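Local coordinates for divalent-cation tolerance protein CutA (Thermus thermophilus, PDB 1NZA) that probably contributes to cellular resistance toward heavy metals as a cytoplasmic homotrimer, and binds sodium ions in this crystal, at residues I7-S11 against E12-R16; I40-Q44 against G45-E49. One frame throughout, in Å; residues are numbered along the deposited sequence.

Overall arrangement
The two contacts lie in series along the chain: contact 1 (7-16) turns strand 2-9 into helix 12-24, and contact 2 (40-49) closes the hairpin of strands 30-42 and 47-60. Strands 2-9 and 47-60 are neighbours in the ferredoxin-like, GlnB-type sheet. Within one subunit the contact centres are about 20 Å apart, and the nearest atoms stay about 8 Å from each other. The centre of contact 1, which holds Thr8 of a sodium site, lies about 10 Å from the centre of the chain, and that of contact 2 about 22 Å from it. Trimerisation brings them together, since Arg16 forms a salt bridge with Glu49 of a neighbouring subunit.

Contact 1 (I7-S11 against E12-R16). With NA (sodium ion), chain B.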
loop_
_atom_site.group_PDB
_atom_site.type_symbol
_atom_site.label_atom_id
_atom_site.label_comp_id
_atom_site.label_asym_id
_atom_site.label_seq_id
_atom_site.Cartn_x
_atom_site.Cartn_y
_atom_site.Cartn_z
ATOM N N ILE A 7 -2.630 3.402 -8.293
ATOM C CA ILE A 7 -2.455 3.740 -9.702
ATOM C C ILE A 7 -0.975 4.038 -9.876
ATOM O O ILE A 7 -0.392 4.735 -9.050
ATOM C CB ILE A 7 -3.220 5.031 -10.091
ATOM C CG1 ILE A 7 -4.715 4.883 -9.798
ATOM C CG2 ILE A 7 -3.018 5.330 -11.582
ATOM C CD1 ILE A 7 -5.479 6.183 -9.912
ATOM N N THR A 8 -0.350 3.498 -10.912
ATOM C CA THR A 8 1.050 3.833 -11.135
ATOM C C THR A 8 1.085 4.678 -12.400
ATOM O O THR A 8 0.246 4.506 -13.290
ATOM C CB THR A 8 1.936 2.590 -11.282
ATOM O OG1 THR A 8 1.313 1.658 -12.169
ATOM C CG2 THR A 8 2.154 1.934 -9.921
ATOM N N VAL A 9 2.039 5.605 -12.455
ATOM C CA VAL A 9 2.193 6.513 -13.586
ATOM C C VAL A 9 3.675 6.607 -13.971
ATOM O O VAL A 9 4.557 6.314 -13.166
ATOM C CB VAL A 9 1.630 7.914 -13.236
ATOM C CG1 VAL A 9 0.148 7.799 -12.866
ATOM C CG2 VAL A 9 2.398 8.511 -12.066
ATOM N N PRO A 10 3.964 7.023 -15.214
ATOM C CA PRO A 10 5.336 7.139 -15.715
ATOM C C PRO A 10 6.163 8.357 -15.322
ATOM O O PRO A 10 7.388 8.333 -15.465
ATOM C CB PRO A 10 5.140 7.064 -17.225
ATOM C CG PRO A 10 3.867 7.808 -17.406
ATOM C CD PRO A 10 2.992 7.254 -16.300
ATOM N N SER A 11 5.515 9.410 -14.836
ATOM C CA SER A 11 6.238 10.630 -14.480
ATOM C C SER A 11 5.552 11.445 -13.400
ATOM O O SER A 11 4.365 11.279 -13.138
ATOM C CB SER A 11 6.401 11.514 -15.719
ATOM O OG SER A 11 5.133 11.957 -16.183
ATOM N N GLU A 12 6.317 12.341 -12.781
ATOM C CA GLU A 12 5.799 13.213 -11.736
ATOM C C GLU A 12 4.711 14.108 -12.325
ATOM O O GLU A 12 3.720 14.426 -11.663
ATOM C CB GLU A 12 6.922 14.081 -11.169
ATOM C CG GLU A 12 6.462 15.027 -10.075
ATOM C CD GLU A 12 7.533 16.022 -9.681
ATOM O OE1 GLU A 12 8.676 15.599 -9.412
ATOM O OE2 GLU A 12 7.228 17.232 -9.633
ATOM N N GLU A 13 4.912 14.512 -13.575
ATOM C CA GLU A 13 3.967 15.360 -14.293
ATOM C C GLU A 13 2.578 14.737 -14.310
ATOM O O GLU A 13 1.599 15.375 -13.918
ATOM C CB GLU A 13 4.447 15.570 -15.737
ATOM C CG GLU A 13 3.448 16.282 -16.650
ATOM C CD GLU A 13 3.190 17.721 -16.241
ATOM O OE1 GLU A 13 4.158 18.512 -16.190
ATOM O OE2 GLU A 13 2.018 18.065 -15.975
ATOM N N VAL A 14 2.496 13.496 -14.781
ATOM C CA VAL A 14 1.220 12.788 -14.846
ATOM C C VAL A 14 0.693 12.534 -13.440
ATOM O O VAL A 14 -0.501 12.666 -13.176
ATOM C CB VAL A 14 1.367 11.432 -15.582
ATOM C CG1 VAL A 14 0.098 10.604 -15.414
ATOM C CG2 VAL A 14 1.639 11.675 -17.058
ATOM N N ALA A 15 1.593 12.167 -12.533
ATOM C CA ALA A 15 1.199 11.906 -11.160
ATOM C C ALA A 15 0.435 13.095 -10.582
ATOM O O ALA A 15 -0.666 12.945 -10.061
ATOM C CB ALA A 15 2.436 11.604 -10.314
ATOM N N ARG A 16 1.018 14.284 -10.684
ATOM C CA ARG A 16 0.388 15.488 -10.156
ATOM C C ARG A 16 -0.899 15.870 -10.880
ATOM O O ARG A 16 -1.880 16.265 -10.245
ATOM C CB ARG A 16 1.383 16.652 -10.204
ATOM C CG ARG A 16 2.577 16.451 -9.290
ATOM C CD ARG A 16 3.498 17.656 -9.325
ATOM N NE ARG A 16 2.837 18.852 -8.801
ATOM C CZ ARG A 16 2.620 19.083 -7.510
ATOM N NH1 ARG A 16 2.005 20.198 -7.131
ATOM N NH2 ARG A 16 3.027 18.212 -6.595
HETATM NA NA NA B . 2.622 0.443 -13.607
HETATM O O HOH W 1 2.224 -1.467 -11.992
HETATM O O HOH W 2 4.009 -0.963 -14.979
#
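The first beta-alpha connection of the ferredoxin-like fold is made here, with Ser11 as N-cap of helix 12-24 and Val9, at the end of strand 2-9, packed against Val14 and Ala15. The helix starts with its first full-turn bond, from Ala15 N to Ser11 O at 3.0 Å. The serine side chain adds a second hold, a weak, long but straight bond from the Val14 N-H to Ser11 OG (N to OG 3.4 Å, N-H...O angle 171°). With OG lying between the backbone N and the carbonyl carbon (chi1 65°), the short hydroxyl reaches forward to the amide of Val14 in the first turn, where amides lack carbonyl partners from a preceding turn. Glu12 and Glu13 suit this end too, as their negative charges should interact favourably with the helix dipole.

The apolar side is built from two branched valines and the single methyl of Ala15, which fit between strand and helix. The two valines lie alongside one another, pointing contrary ways, with Val9 CB 3.8 Å from Val14 CG1. Val9 CG2 instead reaches Ala15 CB, 3.6 Å away; the small alanine lets the helix come close to the sheet, where Ala15 also touches Leu55 and Ile33. Pro76 adds cover to Pro10 and Val14.

Thr8, its side chain turned away from the helix, serves a different purpose. Its OG1 is a sodium ligand alongside Glu52, and is also hydrogen-bonded to Glu81. Thr8 OG1 stands 2.3 Å from the sodium ion, and waters 1 and 2 complete part of its shell with oxygens at 2.5 and 2.4 Å.

Contact 2 (I40-Q44 against G45-E49); sequences IYRWQ and GEVVE
Tyr41 and Val48 face each other as a hydrogen-bonded antiparallel pair near the tip of the hairpin 30-42/47-60. Tyr41 N donates to Val48 O at 3.0 Å, and Val48 N returns a bond to Tyr41 O at 2.8 Å. The tyrosine ring folds over the neighbouring strand because CG sits between the backbone N and carbonyl carbon (chi1 51°). Val48 CG2 lies over one ring face, 3.7 Å from the centroid, in a CH-pi contact. On this side water 3 donates to Glu49 O at 2.9 Å and only weakly to Tyr41 OH.

The opposite face, bearing Ile40, Arg42 and Val47, is the tightly packed one. Ile40 CG2 presses on Val47 CG1 at 3.4 Å, closer than usual for two methyls, and a neighbouring subunit covers both residues. The long Arg42 chain, bent at chi3, brings NH1 to 3.1 Å from Gly45 C, which lies at the guanidinium edge and in its plane; NH2 bonds to Val23 O of that subunit.

The turn is looser and exposed. Gln44 and Gly45 are both left-handed, a two-residue turn of the I'/III' kind that suits glycine at 45. Trp43 N to Glu46 O (2.8 Å) closes it firmly; the bond from Glu46 N to Trp43 O is weak.

Ile40 and Tyr41 also pair in an antiparallel ladder with that subunit, and Glu49 salt-bridges its Arg16, implying that the hairpin helps join the trimer.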
loop_
_atom_site.group_PDB
_atom_site.type_symbol
_atom_site.label_atom_id
_atom_site.label_comp_id
_atom_site.label_asym_id
_atom_site.label_seq_id
_atom_site.Cartn_x
_atom_site.Cartn_y
_atom_site.Cartn_z
ATOM N N ILE A 40 8.402 -4.004 -12.628
ATOM C CA ILE A 40 8.794 -5.133 -13.460
ATOM C C ILE A 40 7.523 -5.913 -13.779
ATOM O O ILE A 40 6.862 -6.432 -12.879
ATOM C CB ILE A 40 9.819 -6.022 -12.713
ATOM C CG1 ILE A 40 11.068 -5.190 -12.380
ATOM C CG2 ILE A 40 10.210 -7.215 -13.569
ATOM C CD1 ILE A 40 12.125 -5.931 -11.589
ATOM N N TYR A 41 7.171 -5.974 -15.060
ATOM C CA TYR A 41 5.961 -6.674 -15.466
ATOM C C TYR A 41 6.100 -7.458 -16.759
ATOM O O TYR A 41 7.075 -7.314 -17.491
ATOM C CB TYR A 41 4.798 -5.684 -15.594
ATOM C CG TYR A 41 5.093 -4.466 -16.438
ATOM C CD1 TYR A 41 5.878 -3.419 -15.945
ATOM C CD2 TYR A 41 4.577 -4.352 -17.728
ATOM C CE1 TYR A 41 6.140 -2.288 -16.718
ATOM C CE2 TYR A 41 4.830 -3.228 -18.511
ATOM C CZ TYR A 41 5.612 -2.199 -18.000
ATOM O OH TYR A 41 5.863 -1.088 -18.771
ATOM N N ARG A 42 5.109 -8.295 -17.038
ATOM C CA ARG A 42 5.135 -9.097 -18.250
ATOM C C ARG A 42 4.441 -8.390 -19.403
ATOM O O ARG A 42 3.371 -7.803 -19.241
ATOM C CB ARG A 42 4.468 -10.449 -18.005
ATOM C CG ARG A 42 4.341 -11.301 -19.251
ATOM C CD ARG A 42 3.934 -12.711 -18.896
ATOM N NE ARG A 42 4.972 -13.383 -18.119
ATOM C CZ ARG A 42 6.180 -13.680 -18.585
ATOM N NH1 ARG A 42 6.511 -13.368 -19.830
ATOM N NH2 ARG A 42 7.063 -14.287 -17.803
ATOM N N TRP A 43 5.066 -8.454 -20.572
ATOM C CA TRP A 43 4.520 -7.835 -21.767
ATOM C C TRP A 43 5.002 -8.625 -22.980
ATOM O O TRP A 43 6.193 -8.638 -23.295
ATOM C CB TRP A 43 4.980 -6.381 -21.861
ATOM C CG TRP A 43 4.166 -5.556 -22.801
ATOM C CD1 TRP A 43 2.807 -5.416 -22.799
ATOM C CD2 TRP A 43 4.655 -4.723 -23.859
ATOM N NE1 TRP A 43 2.419 -4.546 -23.792
ATOM C CE2 TRP A 43 3.534 -4.105 -24.457
ATOM C CE3 TRP A 43 5.933 -4.438 -24.359
ATOM C CZ2 TRP A 43 3.651 -3.217 -25.532
ATOM C CZ3 TRP A 43 6.050 -3.553 -25.429
ATOM C CH2 TRP A 43 4.912 -2.954 -26.003
ATOM N N GLN A 44 4.071 -9.303 -23.644
ATOM C CA GLN A 44 4.400 -10.105 -24.816
ATOM C C GLN A 44 5.362 -11.223 -24.427
ATOM O O GLN A 44 6.393 -11.418 -25.074
ATOM C CB GLN A 44 5.047 -9.227 -25.890
ATOM C CG GLN A 44 4.274 -7.958 -26.208
ATOM C CD GLN A 44 2.917 -8.230 -26.828
ATOM O OE1 GLN A 44 2.150 -7.304 -27.100
ATOM N NE2 GLN A 44 2.614 -9.503 -27.059
ATOM N N GLY A 45 5.025 -11.951 -23.367
ATOM C CA GLY A 45 5.884 -13.034 -22.921
ATOM C C GLY A 45 7.308 -12.556 -22.716
ATOM O O GLY A 45 8.268 -13.292 -22.953
ATOM N N GLU A 46 7.439 -11.310 -22.274
ATOM C CA GLU A 46 8.741 -10.702 -22.034
ATOM C C GLU A 46 8.671 -9.869 -20.758
ATOM O O GLU A 46 7.765 -9.055 -20.594
ATOM C CB GLU A 46 9.114 -9.806 -23.217
ATOM C CG GLU A 46 10.507 -9.212 -23.151
ATOM C CD GLU A 46 10.776 -8.250 -24.295
ATOM O OE1 GLU A 46 10.595 -8.650 -25.466
ATOM O OE2 GLU A 46 11.170 -7.095 -24.024
ATOM N N VAL A 47 9.623 -10.081 -19.856
ATOM C CA VAL A 47 9.667 -9.339 -18.600
ATOM C C VAL A 47 10.355 -7.994 -18.841
ATOM O O VAL A 47 11.555 -7.952 -19.123
ATOM C CB VAL A 47 10.448 -10.127 -17.523
ATOM C CG1 VAL A 47 10.449 -9.364 -16.211
ATOM C CG2 VAL A 47 9.824 -11.501 -17.334
ATOM N N VAL A 48 9.594 -6.904 -18.739
ATOM C CA VAL A 48 10.135 -5.563 -18.961
ATOM C C VAL A 48 10.178 -4.726 -17.686
ATOM O O VAL A 48 9.574 -5.083 -16.676
ATOM C CB VAL A 48 9.320 -4.800 -20.022
ATOM C CG1 VAL A 48 9.371 -5.550 -21.342
ATOM C CG2 VAL A 48 7.885 -4.628 -19.556
ATOM N N GLU A 49 10.881 -3.601 -17.751
ATOM C CA GLU A 49 11.032 -2.729 -16.591
ATOM C C GLU A 49 10.667 -1.287 -16.906
ATOM O O GLU A 49 10.785 -0.843 -18.046
ATOM C CB GLU A 49 12.479 -2.804 -16.109
ATOM C CG GLU A 49 12.751 -2.129 -14.789
ATOM C CD GLU A 49 14.128 -2.467 -14.269
ATOM O OE1 GLU A 49 14.501 -3.659 -14.327
ATOM O OE2 GLU A 49 14.832 -1.552 -13.799
HETATM O O HOH W 3 8.823 -0.415 -20.113
#